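Local coordinates for protein glycerol dehydrogenase (Schizosaccharomyces pombe, PDB 1TA9) that oxidises glycerol to dihydroxyacetone with NAD(+) in the assimilation of glycerol, probably with a catalytic zinc ion as cofactor, at residues Ser235-Thr240 with Ala266-Leu271; Glu239-Ile244 with Ala259-Ala264. One frame throughout, in Å; residues are numbered along the deposited sequence.

Interactions 1 and 2 are successive levels of one antiparallel helix pair, 223-245 against 258-284, with centres about 8 Å apart. They share Glu239 and Thr240, and they touch where Trp237 CB lies 4.0 Å from Ala264 O and Thr236 CG2 lies 4.2 Å from Ala264 CB. Interaction 1 is the level nearer the metals: Ser235 and Thr236 bind potassium, and the side chain of Thr236 is about 6 Å from a bound glycerol and about 7 Å from the zinc ion held by Asp232, His315 and His333. At interaction 2, the side chain of Thr240 is about 8 Å from the potassium. Residues of both levels also meet a second subunit.

Interaction 1: residues Ser235-Thr240 with Ala266-Leu271. With K (potassium ion), chain J.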
ATOM      1  N   SER B 235     -15.689 -24.599  -7.703  1.00 12.27           N
ATOM      2  CA  SER B 235     -16.634 -24.589  -6.594  1.00 12.35           C
ATOM      3  C   SER B 235     -16.023 -25.054  -5.272  1.00 12.22           C
ATOM      4  O   SER B 235     -16.547 -24.748  -4.201  1.00 11.78           O
ATOM      5  CB  SER B 235     -17.850 -25.459  -6.918  1.00 12.59           C
ATOM      6  OG  SER B 235     -17.526 -26.833  -6.888  1.00 13.90           O
ATOM      7  N   THR B 236     -14.909 -25.773  -5.348  1.00 12.05           N
ATOM      8  CA  THR B 236     -14.257 -26.291  -4.151  1.00 12.02           C
ATOM      9  C   THR B 236     -13.980 -25.248  -3.072  1.00 11.90           C
ATOM     10  O   THR B 236     -14.421 -25.405  -1.934  1.00 11.84           O
ATOM     11  CB  THR B 236     -12.930 -26.995  -4.494  1.00 12.19           C
ATOM     12  OG1 THR B 236     -13.188 -28.086  -5.384  1.00 12.93           O
ATOM     13  CG2 THR B 236     -12.268 -27.529  -3.230  1.00 12.59           C
ATOM     14  N   TRP B 237     -13.247 -24.194  -3.417  1.00 11.57           N
ATOM     15  CA  TRP B 237     -12.932 -23.169  -2.435  1.00 11.99           C
ATOM     16  C   TRP B 237     -14.204 -22.503  -1.918  1.00 11.78           C
ATOM     17  O   TRP B 237     -14.350 -22.285  -0.716  1.00 11.73           O
ATOM     18  CB  TRP B 237     -12.004 -22.107  -3.035  1.00 12.31           C
ATOM     19  CG  TRP B 237     -11.621 -21.032  -2.061  1.00 13.01           C
ATOM     20  CD1 TRP B 237     -10.695 -21.118  -1.057  1.00 13.01           C
ATOM     21  CD2 TRP B 237     -12.174 -19.714  -1.985  1.00 13.41           C
ATOM     22  NE1 TRP B 237     -10.640 -19.933  -0.362  1.00 13.35           N
ATOM     23  CE2 TRP B 237     -11.536 -19.053  -0.910  1.00 13.61           C
ATOM     24  CE3 TRP B 237     -13.149 -19.026  -2.720  1.00 13.92           C
ATOM     25  CZ2 TRP B 237     -11.842 -17.734  -0.554  1.00 14.19           C
ATOM     26  CZ3 TRP B 237     -13.454 -17.711  -2.363  1.00 14.51           C
ATOM     27  CH2 TRP B 237     -12.801 -17.082  -1.289  1.00 14.38           C
ATOM     28  N   VAL B 238     -15.127 -22.185  -2.821  1.00 11.96           N
ATOM     29  CA  VAL B 238     -16.368 -21.537  -2.417  1.00 11.97           C
ATOM     30  C   VAL B 238     -17.167 -22.386  -1.435  1.00 12.26           C
ATOM     31  O   VAL B 238     -17.559 -21.910  -0.370  1.00 12.02           O
ATOM     32  CB  VAL B 238     -17.274 -21.222  -3.630  1.00 12.27           C
ATOM     33  CG1 VAL B 238     -18.642 -20.747  -3.140  1.00 12.11           C
ATOM     34  CG2 VAL B 238     -16.622 -20.149  -4.505  1.00 11.92           C
ATOM     35  N   GLU B 239     -17.402 -23.648  -1.783  1.00 12.13           N
ATOM     36  CA  GLU B 239     -18.187 -24.515  -0.912  1.00 12.65           C
ATOM     37  C   GLU B 239     -17.480 -24.851   0.392  1.00 12.53           C
ATOM     38  O   GLU B 239     -18.073 -24.731   1.466  1.00 12.63           O
ATOM     39  CB  GLU B 239     -18.592 -25.796  -1.653  1.00 13.01           C
ATOM     40  CG  GLU B 239     -19.478 -25.526  -2.865  1.00 14.01           C
ATOM     41  CD  GLU B 239     -20.042 -26.789  -3.491  1.00 14.77           C
ATOM     42  OE1 GLU B 239     -21.090 -27.284  -3.017  1.00 14.92           O
ATOM     43  OE2 GLU B 239     -19.429 -27.291  -4.455  1.00 15.42           O
ATOM     44  N   THR B 240     -16.216 -25.255   0.313  1.00 12.40           N
ATOM     45  CA  THR B 240     -15.473 -25.590   1.524  1.00 12.31           C
ATOM     46  C   THR B 240     -15.367 -24.408   2.485  1.00 12.43           C
ATOM     47  O   THR B 240     -15.509 -24.579   3.698  1.00 12.24           O
ATOM     48  CB  THR B 240     -14.076 -26.144   1.181  1.00 12.39           C
ATOM     49  OG1 THR B 240     -14.207 -27.523   0.815  1.00 12.57           O
ATOM     50  CG2 THR B 240     -13.121 -26.028   2.374  1.00 12.27           C
ATOM     51  N   ALA B 266      -5.082 -23.924  -2.383  1.00 10.87           N
ATOM     52  CA  ALA B 266      -4.122 -24.301  -3.412  1.00 10.90           C
ATOM     53  C   ALA B 266      -4.863 -24.464  -4.732  1.00 11.01           C
ATOM     54  O   ALA B 266      -4.379 -24.056  -5.792  1.00 11.07           O
ATOM     55  CB  ALA B 266      -3.422 -25.607  -3.030  1.00 10.77           C
ATOM     56  N   CYS B 267      -6.046 -25.059  -4.658  1.00 10.99           N
ATOM     57  CA  CYS B 267      -6.875 -25.265  -5.840  1.00 11.29           C
ATOM     58  C   CYS B 267      -7.231 -23.907  -6.462  1.00 11.04           C
ATOM     59  O   CYS B 267      -6.969 -23.661  -7.640  1.00 10.88           O
ATOM     60  CB  CYS B 267      -8.151 -26.008  -5.445  1.00 11.60           C
ATOM     61  SG  CYS B 267      -9.225 -26.439  -6.825  1.00 12.92           S
ATOM     62  N   LYS B 268      -7.829 -23.033  -5.659  1.00 10.74           N
ATOM     63  CA  LYS B 268      -8.225 -21.698  -6.113  1.00 10.81           C
ATOM     64  C   LYS B 268      -7.056 -20.940  -6.747  1.00 10.42           C
ATOM     65  O   LYS B 268      -7.168 -20.404  -7.852  1.00  9.94           O
ATOM     66  CB  LYS B 268      -8.770 -20.891  -4.930  1.00 11.48           C
ATOM     67  CG  LYS B 268      -9.146 -19.446  -5.249  1.00 12.55           C
ATOM     68  CD  LYS B 268      -9.573 -18.718  -3.978  1.00 13.33           C
ATOM     69  CE  LYS B 268     -10.133 -17.331  -4.259  1.00 13.98           C
ATOM     70  NZ  LYS B 268      -9.107 -16.413  -4.812  1.00 14.94           N
ATOM     71  N   ASP B 269      -5.932 -20.898  -6.038  1.00 10.03           N
ATOM     72  CA  ASP B 269      -4.747 -20.191  -6.514  1.00  9.98           C
ATOM     73  C   ASP B 269      -4.184 -20.741  -7.816  1.00  9.72           C
ATOM     74  O   ASP B 269      -3.769 -19.981  -8.695  1.00  9.87           O
ATOM     75  CB  ASP B 269      -3.646 -20.230  -5.456  1.00 10.23           C
ATOM     76  CG  ASP B 269      -3.946 -19.341  -4.263  1.00 10.99           C
ATOM     77  OD1 ASP B 269      -3.115 -19.316  -3.330  1.00 11.06           O
ATOM     78  OD2 ASP B 269      -5.003 -18.672  -4.255  1.00 11.10           O
ATOM     79  N   THR B 270      -4.152 -22.063  -7.932  1.00  9.28           N
ATOM     80  CA  THR B 270      -3.619 -22.705  -9.133  1.00  9.04           C
ATOM     81  C   THR B 270      -4.486 -22.414 -10.356  1.00  9.01           C
ATOM     82  O   THR B 270      -3.973 -22.157 -11.452  1.00  8.77           O
ATOM     83  CB  THR B 270      -3.503 -24.225  -8.921  1.00  8.84           C
ATOM     84  OG1 THR B 270      -2.625 -24.472  -7.816  1.00  8.95           O
ATOM     85  CG2 THR B 270      -2.941 -24.910 -10.166  1.00  8.84           C
ATOM     86  N   LEU B 271      -5.800 -22.445 -10.173  1.00  8.94           N
ATOM     87  CA  LEU B 271      -6.698 -22.171 -11.286  1.00  9.28           C
ATOM     88  C   LEU B 271      -6.525 -20.725 -11.749  1.00  9.78           C
ATOM     89  O   LEU B 271      -6.483 -20.446 -12.948  1.00  9.61           O
ATOM     90  CB  LEU B 271      -8.147 -22.410 -10.871  1.00  9.05           C
ATOM     91  CG  LEU B 271      -8.526 -23.853 -10.529  1.00  8.91           C
ATOM     92  CD1 LEU B 271      -9.977 -23.879 -10.074  1.00  9.08           C
ATOM     93  CD2 LEU B 271      -8.327 -24.759 -11.753  1.00  8.81           C
TER
HETATM   94  K     K J1504     -15.745 -29.408  -6.371  1.00 17.21           K
HETATM   95  O   HOH W   1     -16.727 -28.492  -4.169  1.00 15.02           O
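Lys268 lays its aliphatic chain over one face of the Trp237 indole. Starting at the backbone, Lys268 CB sits 3.9 Å from Trp237 CB; with chi1 at 177°, CG points away from the lysine's backbone N and the chain runs out over the ring. Lys268 CD makes the closest approach, 3.4 Å from Trp237 CD2, and stands above the five-membered ring as a CH-pi contact, 15° off the normal. Lys268 CE moves on over the six-membered ring, 3.8 Å from Trp237 CZ3. A bend at chi4 follows, and NZ ends 5.0 Å from the centroid of that ring, at most a weak cation-pi attraction; its stronger partner is Glu272, in a salt bridge. With an alanine in place of Trp237, the methylenes of Lys268 would probably lose the flat surface they lie on, and the lysine chain would be freer to turn.

The two helices belong to the all-helical half of the iron-containing alcohol dehydrogenase fold, which supplies the zinc ligands. Deeper in, Thr236 CB rests 4.4 Å from Cys267 SG, while its OG1 binds the potassium ion at 3.0 Å and hydrogen-bonds Ser302. Ser235 OG is a longer ligand, at 3.2 Å, and the Asp182 carboxylate and the backbone O of Asp232 bind the same ion. A water on the potassium donates to Glu239 OE2, which also shares a hydrogen bond with ND1 of His315, a zinc ligand.

Interaction 2: residues Glu239-Ile244 with Ala259-Ala264; sequences ETESVI and AGRYIA
The guanidinium of Arg261 has Ile244 CG2 over one face, 3.8 Å from the plane and displaced from its centre, and the Glu241 carboxylate at its edge. The grip is side-on and bidentate: Arg261 NE donates to Glu241 OE1 at 2.8 Å and Arg261 NH2 to Glu241 OE2 at 2.9 Å. Both bonds are nearly straight and meet the syn side of the oxygens. They lie close to the guanidinium plane but about 20° out of the carboxylate plane, the two groups being turned 24° apart. Two bonds between flat groups should restrict rotation of either.

This salt bridge spans two helices that run antiparallel, at 152°, in the helical domain of the dehydrogenase; the axes of the two short segments come within 10.2 Å. A bend at chi2 brings the Glu241 carboxylate round to the arginine, whereas Arg261 is extended from CG to NE and crosses it at about a right angle. A water donates to both Glu241 OE1 and Arg261 O, adding a bridge to the opposing backbone. Ile244 CD1 packs 3.6 Å from Arg261 CG, against the aliphatic part of the arginine. Further along, Thr240 CG2 meets Ala264 CB at 4.2 Å, while the Thr240 hydroxyl is hydrogen-bonded with Gly305 O and Gly310 N.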
ATOM      1  N   GLU B 239     -17.402 -23.648  -1.783  1.00 12.13           N
ATOM      2  CA  GLU B 239     -18.187 -24.515  -0.912  1.00 12.65           C
ATOM      3  C   GLU B 239     -17.480 -24.851   0.392  1.00 12.53           C
ATOM      4  O   GLU B 239     -18.073 -24.731   1.466  1.00 12.63           O
ATOM      5  CB  GLU B 239     -18.592 -25.796  -1.653  1.00 13.01           C
ATOM      6  CG  GLU B 239     -19.478 -25.526  -2.865  1.00 14.01           C
ATOM      7  CD  GLU B 239     -20.042 -26.789  -3.491  1.00 14.77           C
ATOM      8  OE1 GLU B 239     -21.090 -27.284  -3.017  1.00 14.92           O
ATOM      9  OE2 GLU B 239     -19.429 -27.291  -4.455  1.00 15.42           O
ATOM     10  N   THR B 240     -16.216 -25.255   0.313  1.00 12.40           N
ATOM     11  CA  THR B 240     -15.473 -25.590   1.524  1.00 12.31           C
ATOM     12  C   THR B 240     -15.367 -24.408   2.485  1.00 12.43           C
ATOM     13  O   THR B 240     -15.509 -24.579   3.698  1.00 12.24           O
ATOM     14  CB  THR B 240     -14.076 -26.144   1.181  1.00 12.39           C
ATOM     15  OG1 THR B 240     -14.207 -27.523   0.815  1.00 12.57           O
ATOM     16  CG2 THR B 240     -13.121 -26.028   2.374  1.00 12.27           C
ATOM     17  N   GLU B 241     -15.126 -23.209   1.965  1.00 12.54           N
ATOM     18  CA  GLU B 241     -15.052 -22.045   2.850  1.00 12.86           C
ATOM     19  C   GLU B 241     -16.401 -21.864   3.555  1.00 13.24           C
ATOM     20  O   GLU B 241     -16.453 -21.506   4.727  1.00 13.10           O
ATOM     21  CB  GLU B 241     -14.702 -20.780   2.061  1.00 12.86           C
ATOM     22  CG  GLU B 241     -13.219 -20.641   1.744  1.00 12.95           C
ATOM     23  CD  GLU B 241     -12.383 -20.409   2.993  1.00 13.01           C
ATOM     24  OE1 GLU B 241     -11.472 -21.212   3.262  1.00 13.08           O
ATOM     25  OE2 GLU B 241     -12.634 -19.418   3.709  1.00 13.28           O
ATOM     26  N   SER B 242     -17.487 -22.122   2.832  1.00 13.64           N
ATOM     27  CA  SER B 242     -18.837 -21.994   3.382  1.00 14.48           C
ATOM     28  C   SER B 242     -19.103 -23.014   4.491  1.00 14.41           C
ATOM     29  O   SER B 242     -19.742 -22.699   5.494  1.00 14.67           O
ATOM     30  CB  SER B 242     -19.878 -22.166   2.267  1.00 15.29           C
ATOM     31  OG  SER B 242     -21.193 -22.105   2.794  1.00 17.74           O
ATOM     32  N   VAL B 243     -18.625 -24.239   4.300  1.00 14.15           N
ATOM     33  CA  VAL B 243     -18.804 -25.296   5.294  1.00 14.17           C
ATOM     34  C   VAL B 243     -17.972 -24.984   6.537  1.00 14.10           C
ATOM     35  O   VAL B 243     -18.450 -25.096   7.669  1.00 13.82           O
ATOM     36  CB  VAL B 243     -18.362 -26.673   4.734  1.00 14.14           C
ATOM     37  CG1 VAL B 243     -18.387 -27.735   5.843  1.00 14.44           C
ATOM     38  CG2 VAL B 243     -19.271 -27.082   3.599  1.00 14.14           C
ATOM     39  N   ILE B 244     -16.722 -24.588   6.317  1.00 13.94           N
ATOM     40  CA  ILE B 244     -15.826 -24.266   7.424  1.00 13.94           C
ATOM     41  C   ILE B 244     -16.301 -23.056   8.226  1.00 14.15           C
ATOM     42  O   ILE B 244     -16.327 -23.091   9.455  1.00 13.78           O
ATOM     43  CB  ILE B 244     -14.390 -24.003   6.912  1.00 13.76           C
ATOM     44  CG1 ILE B 244     -13.808 -25.295   6.333  1.00 13.87           C
ATOM     45  CG2 ILE B 244     -13.503 -23.489   8.048  1.00 13.96           C
ATOM     46  CD1 ILE B 244     -12.420 -25.140   5.745  1.00 13.68           C
ATOM     47  N   ALA B 259      -5.334 -28.126   7.259  1.00 11.01           N
ATOM     48  CA  ALA B 259      -4.694 -28.639   6.050  1.00 10.89           C
ATOM     49  C   ALA B 259      -5.663 -28.695   4.868  1.00 10.98           C
ATOM     50  O   ALA B 259      -5.320 -28.290   3.756  1.00 10.84           O
ATOM     51  CB  ALA B 259      -4.115 -30.024   6.319  1.00 11.11           C
ATOM     52  N   GLY B 260      -6.869 -29.199   5.109  1.00 10.59           N
ATOM     53  CA  GLY B 260      -7.843 -29.287   4.036  1.00 10.82           C
ATOM     54  C   GLY B 260      -8.186 -27.911   3.486  1.00 10.76           C
ATOM     55  O   GLY B 260      -8.357 -27.731   2.276  1.00 10.83           O
ATOM     56  N   ARG B 261      -8.279 -26.933   4.378  1.00 10.72           N
ATOM     57  CA  ARG B 261      -8.609 -25.575   3.972  1.00 10.94           C
ATOM     58  C   ARG B 261      -7.516 -24.987   3.081  1.00 10.77           C
ATOM     59  O   ARG B 261      -7.803 -24.254   2.140  1.00 10.96           O
ATOM     60  CB  ARG B 261      -8.816 -24.698   5.204  1.00 11.30           C
ATOM     61  CG  ARG B 261      -9.431 -23.347   4.888  1.00 11.94           C
ATOM     62  CD  ARG B 261      -9.742 -22.578   6.151  1.00 12.26           C
ATOM     63  NE  ARG B 261     -10.597 -21.426   5.871  1.00 13.11           N
ATOM     64  CZ  ARG B 261     -11.025 -20.576   6.799  1.00 13.18           C
ATOM     65  NH1 ARG B 261     -10.674 -20.749   8.066  1.00 13.10           N
ATOM     66  NH2 ARG B 261     -11.806 -19.558   6.459  1.00 13.50           N
ATOM     67  N   TYR B 262      -6.261 -25.319   3.369  1.00 10.67           N
ATOM     68  CA  TYR B 262      -5.150 -24.812   2.566  1.00 10.79           C
ATOM     69  C   TYR B 262      -5.062 -25.513   1.216  1.00 10.65           C
ATOM     70  O   TYR B 262      -4.606 -24.924   0.233  1.00 10.66           O
ATOM     71  CB  TYR B 262      -3.828 -24.957   3.324  1.00 10.85           C
ATOM     72  CG  TYR B 262      -3.470 -23.723   4.120  1.00 11.40           C
ATOM     73  CD1 TYR B 262      -2.512 -22.824   3.654  1.00 11.46           C
ATOM     74  CD2 TYR B 262      -4.114 -23.437   5.327  1.00 11.50           C
ATOM     75  CE1 TYR B 262      -2.203 -21.671   4.367  1.00 11.99           C
ATOM     76  CE2 TYR B 262      -3.813 -22.288   6.045  1.00 11.76           C
ATOM     77  CZ  TYR B 262      -2.856 -21.408   5.560  1.00 11.72           C
ATOM     78  OH  TYR B 262      -2.561 -20.267   6.267  1.00 12.24           O
ATOM     79  N   ILE B 263      -5.494 -26.767   1.158  1.00 10.52           N
ATOM     80  CA  ILE B 263      -5.472 -27.493  -0.109  1.00 10.48           C
ATOM     81  C   ILE B 263      -6.556 -26.901  -1.009  1.00 10.41           C
ATOM     82  O   ILE B 263      -6.390 -26.828  -2.225  1.00  9.94           O
ATOM     83  CB  ILE B 263      -5.705 -29.007   0.100  1.00 10.73           C
ATOM     84  CG1 ILE B 263      -4.570 -29.582   0.957  1.00 11.07           C
ATOM     85  CG2 ILE B 263      -5.747 -29.726  -1.248  1.00 11.02           C
ATOM     86  CD1 ILE B 263      -4.757 -31.037   1.348  1.00 11.68           C
ATOM     87  N   ALA B 264      -7.662 -26.468  -0.405  1.00 10.55           N
ATOM     88  CA  ALA B 264      -8.741 -25.847  -1.170  1.00 10.88           C
ATOM     89  C   ALA B 264      -8.206 -24.526  -1.723  1.00 11.19           C
ATOM     90  O   ALA B 264      -8.514 -24.142  -2.853  1.00 11.22           O
ATOM     91  CB  ALA B 264      -9.954 -25.591  -0.280  1.00 10.90           C
TER
HETATM   92  O   HOH W   2      -9.368 -21.915   1.763  1.00 20.31           O